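Local coordinates for cell division control protein 45 cdc45 putative (Entamoeba histolytica, PDB 6CC2), which probably acts in DNA replication as the Cdc45 component of the replicative helicase assembly, and may undergo a conformational switch that regulates replication, at residues Q258-L262 with R263-L267; Q308-K311 with T312-L315; P392-F395 with G396-K399. One frame throughout, in Å; residues are numbered along the deposited sequence.

Interaction 1 of 3, residues Q258-L262 with R263-L267. With EDO (1,2-ethanediol), chain K.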
loop_
_atom_site.group_PDB
_atom_site.type_symbol
_atom_site.label_atom_id
_atom_site.label_comp_id
_atom_site.label_asym_id
_atom_site.label_seq_id
_atom_site.Cartn_x
_atom_site.Cartn_y
_atom_site.Cartn_z
ATOM N N GLN A 258 -7.416 15.137 -6.224
ATOM C CA GLN A 258 -6.556 14.130 -5.592
ATOM C C GLN A 258 -5.160 14.099 -6.222
ATOM O O GLN A 258 -4.679 13.078 -6.700
ATOM C CB GLN A 258 -7.213 12.757 -5.671
ATOM C CG GLN A 258 -8.546 12.687 -4.938
ATOM C CD GLN A 258 -8.417 13.020 -3.473
ATOM O OE1 GLN A 258 -7.307 13.079 -2.920
ATOM N NE2 GLN A 258 -9.540 13.223 -2.815
ATOM N N LEU A 259 -4.513 15.250 -6.214
ATOM C CA LEU A 259 -3.079 15.311 -6.519
ATOM C C LEU A 259 -2.311 14.994 -5.241
ATOM O O LEU A 259 -2.674 15.449 -4.148
ATOM C CB LEU A 259 -2.689 16.682 -7.049
ATOM C CG LEU A 259 -3.314 17.089 -8.383
ATOM C CD1 LEU A 259 -2.879 18.505 -8.726
ATOM C CD2 LEU A 259 -2.905 16.118 -9.497
HETATM N N MSE A 260 -1.276 14.184 -5.377
HETATM C CA MSE A 260 -0.561 13.651 -4.214
HETATM C C MSE A 260 -0.010 14.719 -3.298
HETATM O O MSE A 260 0.850 15.532 -3.708
HETATM C CB MSE A 260 0.626 12.757 -4.716
HETATM C CG MSE A 260 1.529 12.317 -3.593
HETATM SE SE MSE A 260 2.922 11.097 -4.265
HETATM C CE MSE A 260 3.632 12.089 -5.716
ATOM N N LEU A 261 -0.502 14.742 -2.056
ATOM C CA LEU A 261 -0.015 15.616 -0.999
ATOM C C LEU A 261 -0.041 17.100 -1.374
ATOM O O LEU A 261 0.728 17.885 -0.838
ATOM C CB LEU A 261 1.402 15.206 -0.568
ATOM C CG LEU A 261 1.465 13.877 0.178
ATOM C CD1 LEU A 261 2.928 13.542 0.496
ATOM C CD2 LEU A 261 0.666 13.914 1.458
ATOM N N LEU A 262 -0.960 17.488 -2.262
ATOM C CA LEU A 262 -1.011 18.859 -2.759
ATOM C C LEU A 262 -0.969 19.894 -1.631
ATOM O O LEU A 262 -0.185 20.838 -1.679
ATOM C CB LEU A 262 -2.266 19.033 -3.608
ATOM C CG LEU A 262 -2.549 20.428 -4.199
ATOM C CD1 LEU A 262 -1.432 20.833 -5.138
ATOM C CD2 LEU A 262 -3.898 20.479 -4.898
ATOM N N ARG A 263 -1.837 19.764 -0.629
ATOM C CA ARG A 263 -1.891 20.753 0.432
ATOM C C ARG A 263 -0.598 20.829 1.222
ATOM O O ARG A 263 -0.339 21.840 1.869
ATOM C CB ARG A 263 -3.071 20.458 1.361
ATOM C CG ARG A 263 -4.424 20.841 0.788
ATOM C CD ARG A 263 -5.572 20.499 1.761
ATOM N NE ARG A 263 -5.627 19.048 1.958
ATOM C CZ ARG A 263 -6.194 18.206 1.103
ATOM N NH1 ARG A 263 -6.804 18.645 0.011
ATOM N NH2 ARG A 263 -6.159 16.908 1.351
ATOM N N HIS A 264 0.233 19.792 1.163
ATOM C CA HIS A 264 1.471 19.710 1.934
ATOM C C HIS A 264 2.698 19.824 1.039
ATOM O O HIS A 264 3.820 19.484 1.443
ATOM C CB HIS A 264 1.446 18.403 2.724
ATOM C CG HIS A 264 0.128 18.189 3.387
ATOM N ND1 HIS A 264 -0.293 18.951 4.459
ATOM C CD2 HIS A 264 -0.908 17.377 3.075
ATOM C CE1 HIS A 264 -1.524 18.585 4.788
ATOM N NE2 HIS A 264 -1.924 17.657 3.946
ATOM N N TRP A 265 2.508 20.330 -0.163
ATOM C CA TRP A 265 3.569 20.388 -1.163
ATOM C C TRP A 265 3.392 21.687 -1.934
ATOM O O TRP A 265 3.028 22.723 -1.349
ATOM C CB TRP A 265 3.489 19.162 -2.066
ATOM C CG TRP A 265 4.748 18.724 -2.710
ATOM C CD1 TRP A 265 5.931 19.373 -2.753
ATOM C CD2 TRP A 265 4.952 17.464 -3.380
ATOM N NE1 TRP A 265 6.872 18.611 -3.425
ATOM C CE2 TRP A 265 6.283 17.443 -3.829
ATOM C CE3 TRP A 265 4.129 16.374 -3.646
ATOM C CZ2 TRP A 265 6.817 16.363 -4.521
ATOM C CZ3 TRP A 265 4.662 15.311 -4.337
ATOM C CH2 TRP A 265 5.992 15.311 -4.761
ATOM N N THR A 266 3.685 21.645 -3.236
ATOM C CA THR A 266 3.479 22.757 -4.160
ATOM C C THR A 266 2.636 22.255 -5.324
ATOM O O THR A 266 2.652 21.068 -5.644
ATOM C CB THR A 266 4.775 23.335 -4.717
ATOM O OG1 THR A 266 5.392 22.390 -5.619
ATOM C CG2 THR A 266 5.775 23.694 -3.605
ATOM N N LEU A 267 1.913 23.170 -5.978
ATOM C CA LEU A 267 1.147 22.772 -7.158
ATOM C C LEU A 267 2.058 22.153 -8.204
ATOM O O LEU A 267 1.752 21.100 -8.774
ATOM C CB LEU A 267 0.419 23.977 -7.734
ATOM C CG LEU A 267 -0.205 23.758 -9.120
ATOM C CD1 LEU A 267 -1.203 22.620 -9.096
ATOM C CD2 LEU A 267 -0.853 25.059 -9.623
HETATM C C1 EDO K . -7.749 21.078 -3.640
HETATM O O1 EDO K . -8.809 22.040 -3.621
HETATM C C2 EDO K . -6.878 21.263 -2.401
HETATM O O2 EDO K . -7.690 21.195 -1.223
HETATM O O HOH W 1 -6.547 14.570 -0.311
#

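Interaction 2 of 3, residues Q308-K311 with T312-L315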
loop_
_atom_site.group_PDB
_atom_site.type_symbol
_atom_site.label_atom_id
_atom_site.label_comp_id
_atom_site.label_asym_id
_atom_site.label_seq_id
_atom_site.Cartn_x
_atom_site.Cartn_y
_atom_site.Cartn_z
ATOM N N GLN A 308 5.677 27.862 -5.103
ATOM C CA GLN A 308 5.669 28.069 -3.661
ATOM C C GLN A 308 4.698 27.098 -3.006
ATOM O O GLN A 308 3.930 26.393 -3.671
ATOM C CB GLN A 308 5.321 29.502 -3.311
ATOM C CG GLN A 308 3.894 29.897 -3.594
ATOM C CD GLN A 308 3.648 31.354 -3.234
ATOM O OE1 GLN A 308 3.861 32.250 -4.046
ATOM N NE2 GLN A 308 3.220 31.591 -1.995
ATOM N N SER A 309 4.766 27.020 -1.673
ATOM C CA SER A 309 3.872 26.142 -0.928
ATOM C C SER A 309 2.418 26.402 -1.325
ATOM O O SER A 309 1.989 27.550 -1.444
ATOM C CB SER A 309 4.064 26.378 0.574
ATOM O OG SER A 309 2.916 25.992 1.300
ATOM N N TYR A 310 1.676 25.322 -1.572
ATOM C CA TYR A 310 0.275 25.461 -1.958
ATOM C C TYR A 310 -0.518 26.212 -0.905
ATOM O O TYR A 310 -1.447 26.967 -1.235
ATOM C CB TYR A 310 -0.310 24.079 -2.203
ATOM C CG TYR A 310 -1.715 24.093 -2.780
ATOM C CD1 TYR A 310 -1.919 24.333 -4.131
ATOM C CD2 TYR A 310 -2.813 23.858 -1.988
ATOM C CE1 TYR A 310 -3.185 24.330 -4.663
ATOM C CE2 TYR A 310 -4.086 23.846 -2.512
ATOM C CZ TYR A 310 -4.258 24.101 -3.854
ATOM O OH TYR A 310 -5.532 24.106 -4.386
ATOM N N LYS A 311 -0.154 26.055 0.372
ATOM C CA LYS A 311 -0.893 26.752 1.420
ATOM C C LYS A 311 -0.741 28.267 1.325
ATOM O O LYS A 311 -1.635 28.998 1.753
ATOM C CB LYS A 311 -0.455 26.262 2.796
ATOM C CG LYS A 311 -1.039 24.893 3.129
ATOM C CD LYS A 311 -0.664 24.411 4.525
ATOM C CE LYS A 311 -1.321 23.057 4.809
ATOM N NZ LYS A 311 -0.981 22.542 6.165
ATOM N N THR A 312 0.368 28.760 0.775
ATOM C CA THR A 312 0.546 30.199 0.648
ATOM C C THR A 312 0.265 30.719 -0.760
ATOM O O THR A 312 0.189 31.932 -0.945
ATOM C CB THR A 312 1.962 30.608 1.075
ATOM O OG1 THR A 312 2.931 29.970 0.245
ATOM C CG2 THR A 312 2.208 30.223 2.532
HETATM N N MSE A 313 0.092 29.835 -1.737
HETATM C CA MSE A 313 -0.315 30.257 -3.087
HETATM C C MSE A 313 -1.661 30.960 -2.971
HETATM O O MSE A 313 -2.525 30.560 -2.205
HETATM C CB MSE A 313 -0.378 29.071 -4.037
HETATM C CG MSE A 313 -0.402 29.516 -5.479
HETATM SE SE MSE A 313 -0.355 28.083 -6.742
HETATM C CE MSE A 313 -2.166 27.383 -6.524
ATOM N N SER A 314 -1.840 32.058 -3.699
ATOM C CA SER A 314 -3.048 32.845 -3.537
ATOM C C SER A 314 -4.276 32.025 -3.925
ATOM O O SER A 314 -4.209 31.145 -4.788
ATOM C CB SER A 314 -2.982 34.102 -4.398
ATOM O OG SER A 314 -3.217 33.788 -5.744
ATOM N N LEU A 315 -5.415 32.374 -3.318
ATOM C CA LEU A 315 -6.669 31.710 -3.668
ATOM C C LEU A 315 -7.046 31.980 -5.117
ATOM O O LEU A 315 -7.628 31.107 -5.774
ATOM C CB LEU A 315 -7.775 32.161 -2.736
ATOM C CG LEU A 315 -9.117 31.441 -2.863
ATOM C CD1 LEU A 315 -8.942 29.935 -2.862
ATOM C CD2 LEU A 315 -10.052 31.842 -1.740
#

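Interaction 3 of 3, residues P392-F395 with G396-K399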
loop_
_atom_site.group_PDB
_atom_site.type_symbol
_atom_site.label_atom_id
_atom_site.label_comp_id
_atom_site.label_asym_id
_atom_site.label_seq_id
_atom_site.Cartn_x
_atom_site.Cartn_y
_atom_site.Cartn_z
ATOM N N PRO A 392 3.274 15.308 13.780
ATOM C CA PRO A 392 3.979 14.072 13.414
ATOM C C PRO A 392 3.909 13.758 11.930
ATOM O O PRO A 392 4.815 13.109 11.390
ATOM C CB PRO A 392 3.270 13.004 14.264
ATOM C CG PRO A 392 2.791 13.779 15.485
ATOM C CD PRO A 392 2.367 15.117 14.935
ATOM N N TYR A 393 2.826 14.146 11.255
ATOM C CA TYR A 393 2.676 13.806 9.849
ATOM C C TYR A 393 3.703 14.507 8.971
ATOM O O TYR A 393 3.962 14.041 7.859
ATOM C CB TYR A 393 1.266 14.151 9.362
ATOM C CG TYR A 393 0.256 13.069 9.726
ATOM C CD1 TYR A 393 0.136 11.927 8.953
ATOM C CD2 TYR A 393 -0.555 13.198 10.845
ATOM C CE1 TYR A 393 -0.759 10.937 9.271
ATOM C CE2 TYR A 393 -1.446 12.211 11.193
ATOM C CZ TYR A 393 -1.548 11.078 10.397
ATOM O OH TYR A 393 -2.439 10.096 10.734
ATOM N N ASP A 394 4.325 15.576 9.462
ATOM C CA ASP A 394 5.300 16.292 8.633
ATOM C C ASP A 394 6.437 15.379 8.198
ATOM O O ASP A 394 6.896 15.462 7.049
ATOM C CB ASP A 394 5.847 17.504 9.382
ATOM C CG ASP A 394 4.841 18.627 9.466
ATOM O OD1 ASP A 394 3.877 18.614 8.673
ATOM O OD2 ASP A 394 5.020 19.522 10.319
ATOM N N PHE A 395 6.910 14.511 9.098
ATOM C CA PHE A 395 8.001 13.601 8.758
ATOM C C PHE A 395 7.580 12.638 7.649
ATOM O O PHE A 395 8.364 12.357 6.732
ATOM C CB PHE A 395 8.437 12.830 10.005
ATOM C CG PHE A 395 9.626 11.935 9.784
ATOM C CD1 PHE A 395 10.908 12.459 9.735
ATOM C CD2 PHE A 395 9.460 10.572 9.629
ATOM C CE1 PHE A 395 11.999 11.636 9.532
ATOM C CE2 PHE A 395 10.549 9.744 9.423
ATOM C CZ PHE A 395 11.817 10.277 9.376
ATOM N N GLY A 396 6.355 12.121 7.722
ATOM C CA GLY A 396 5.858 11.244 6.668
ATOM C C GLY A 396 5.678 11.964 5.346
ATOM O O GLY A 396 6.019 11.422 4.297
ATOM N N PHE A 397 5.116 13.177 5.377
ATOM C CA PHE A 397 5.001 13.967 4.159
ATOM C C PHE A 397 6.380 14.175 3.534
ATOM O O PHE A 397 6.565 14.010 2.322
ATOM C CB PHE A 397 4.366 15.329 4.437
ATOM C CG PHE A 397 2.956 15.277 4.972
ATOM C CD1 PHE A 397 2.119 14.203 4.726
ATOM C CD2 PHE A 397 2.467 16.336 5.735
ATOM C CE1 PHE A 397 0.832 14.181 5.247
ATOM C CE2 PHE A 397 1.185 16.321 6.243
ATOM C CZ PHE A 397 0.356 15.244 5.988
ATOM N N ALA A 398 7.374 14.517 4.366
ATOM C CA ALA A 398 8.708 14.797 3.827
ATOM C C ALA A 398 9.327 13.553 3.208
ATOM O O ALA A 398 9.953 13.630 2.133
ATOM C CB ALA A 398 9.617 15.344 4.926
ATOM N N LYS A 399 9.185 12.400 3.878
ATOM C CA LYS A 399 9.757 11.173 3.339
ATOM C C LYS A 399 9.097 10.810 2.011
ATOM O O LYS A 399 9.783 10.425 1.045
ATOM C CB LYS A 399 9.602 10.025 4.330
ATOM C CG LYS A 399 10.312 8.746 3.907
ATOM C CD LYS A 399 10.165 7.636 4.980
ATOM C CE LYS A 399 10.868 6.353 4.542
ATOM N NZ LYS A 399 10.720 5.264 5.563
#

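Interaction 1 of 3, residues Q258-L262 with R263-L267
Met260, present as selenomethionine, lays its terminal methyl against the six-membered ring of Trp265, CE standing 3.7 Å from CZ3. With CG anti to the backbone N (chi1 172°) the chain runs out straight, and the bend at its last torsion turns CE to the indole. The carbonyl O of Met260 meets the same ring at its edge, in the ring plane, 3.4 Å from Trp265 CE3. Leu262 completes the tight part: its branched end suits a buried place, and CD1 comes within 3.8 Å of Leu267 CA. Between these contacts lies a type II beta turn from Leu259 to Leu262, in which Leu261 takes a positive phi (56°). A further bend follows, where Leu261 O accepts from His264 N at 2.8 Å and Leu262 O from Trp265 N. Thr266 then N-caps helix 267-273, its OG1 accepting from Asp269 N. On the looser side Gln258 and Arg263 do not touch directly: a water 3.1 Å from Gln258 OE1 and 2.9 Å from Arg263 NH2 bridges them. Arg263 itself is firmly held, NH1 by Asp256, NH2 by Asp356 and NE by Ser351 O; NH1 also donates to 1,2-ethanediol O2.

Interaction 2 of 3, residues Q308-K311 with T312-L315
Gln308 reaches over Thr312, and its amide takes hold of the hydroxyl there. Its CB bond heads toward the residues that follow, and CG sits between the backbone N and the carbonyl carbon (chi1 69°), a position that turns the chain back over the bend. Gln308 CG lies 4.0 Å from Thr312 OG1. From there the chain extends, so that Gln308 CD arrives 4.1 Å from Met313 CA, and at the tip Gln308 NE2 donates to Thr312 OG1 over 2.8 Å. The bond is fairly straight (157°), and the hydroxyl oxygen lies almost in the amide plane, where an N-H of glutamine points. The hydroxyl passes the chain of bonds on, since Thr312 OG1 itself donates to Ser309 O at 3.1 Å. A threonine can accept and donate at once, which is what this place asks of it. Ser309 O is thus gripped three times, the other two donors being the backbone N atoms of Thr312 and Met313, each 3.0 Å away; Met313 N approaches nearly along the C=O axis. On another side of the bend Met313, present as selenomethionine, brings CE to 3.7 Å from Tyr310 CE1, an apolar touch made by a flexible chain bent at its last torsion. This surface loop joins helix 303-306 to helix 315-331. Gln305 OE1 of the first helix receives Ser314 N, Ser314 N-caps the second through Met317 N, and Lys318 of that second helix makes a cation-pi contact with Tyr310.

Interaction 3 of 3, residues P392-F395 with G396-K399
Tyr393 and Phe397, one helical turn apart, meet with the methylene of the tyrosine over the face of the phenylalanine ring. They belong to the first turns of helix 393-417, and their contact is a CH-pi interaction: Tyr393 CB stands 4.0 Å from the centroid of the Phe397 ring, with CZ its nearest ring atom. The phenylalanine comes to lie there because its CG is anti to the carbonyl carbon (chi1 -62°), which swings the ring back toward the start of the helix. While the methylene meets Phe397, the tyrosine side chain leads away and packs on Ala357 and Ala360 of helix 354-364 and on Leu384 of helix 374-385, a span that suits a large aromatic residue. The other face of the Phe397 ring is taken by the stacked ring of His264. Beside this pair, Asp394 brings OD1 to 4.0 Å from Phe397 CD2, carboxylate and ring planes turned 53° apart; an acidic residue suits the first turn of a helix, where it probably interacts favourably with the helix dipole. Phe395 points differently, its CB bond directed away from the following turn and its side chain touching Ile364. Lys399 sets CB 3.6 Å from Phe395 O and then runs out fully extended, so that NZ can donate to Thr366 O. Regular helical bonds support all this, among them Ala398 N to Asp394 O at 2.9 Å and Lys399 N to Phe395 O at 3.0 Å. Tyr393 O does double work: it accepts the nearly straight bond from Phe397 N (172°) and lies over the Phe397 ring on the same face as Tyr393 CB, 3.3 Å from CG.

The three contacts follow one another along the chain, all on the same side of its centre. Interaction 1 is the common neighbour in space: its centre lies about 11 Å from that of interaction 2 and about 13 Å from that of interaction 3, whereas the centres of interactions 2 and 3 are about 19 Å apart and the two do not touch. A probable backbone hydrogen bond from Tyr310 N to Trp265 O, 2.9 Å long, joins the loops 258-267 and 308-315. On a different side, Leu261 and His264 join interaction 1 to interaction 3. Two loops and a helix start, well separated in sequence, are thus brought together in one region of the fold.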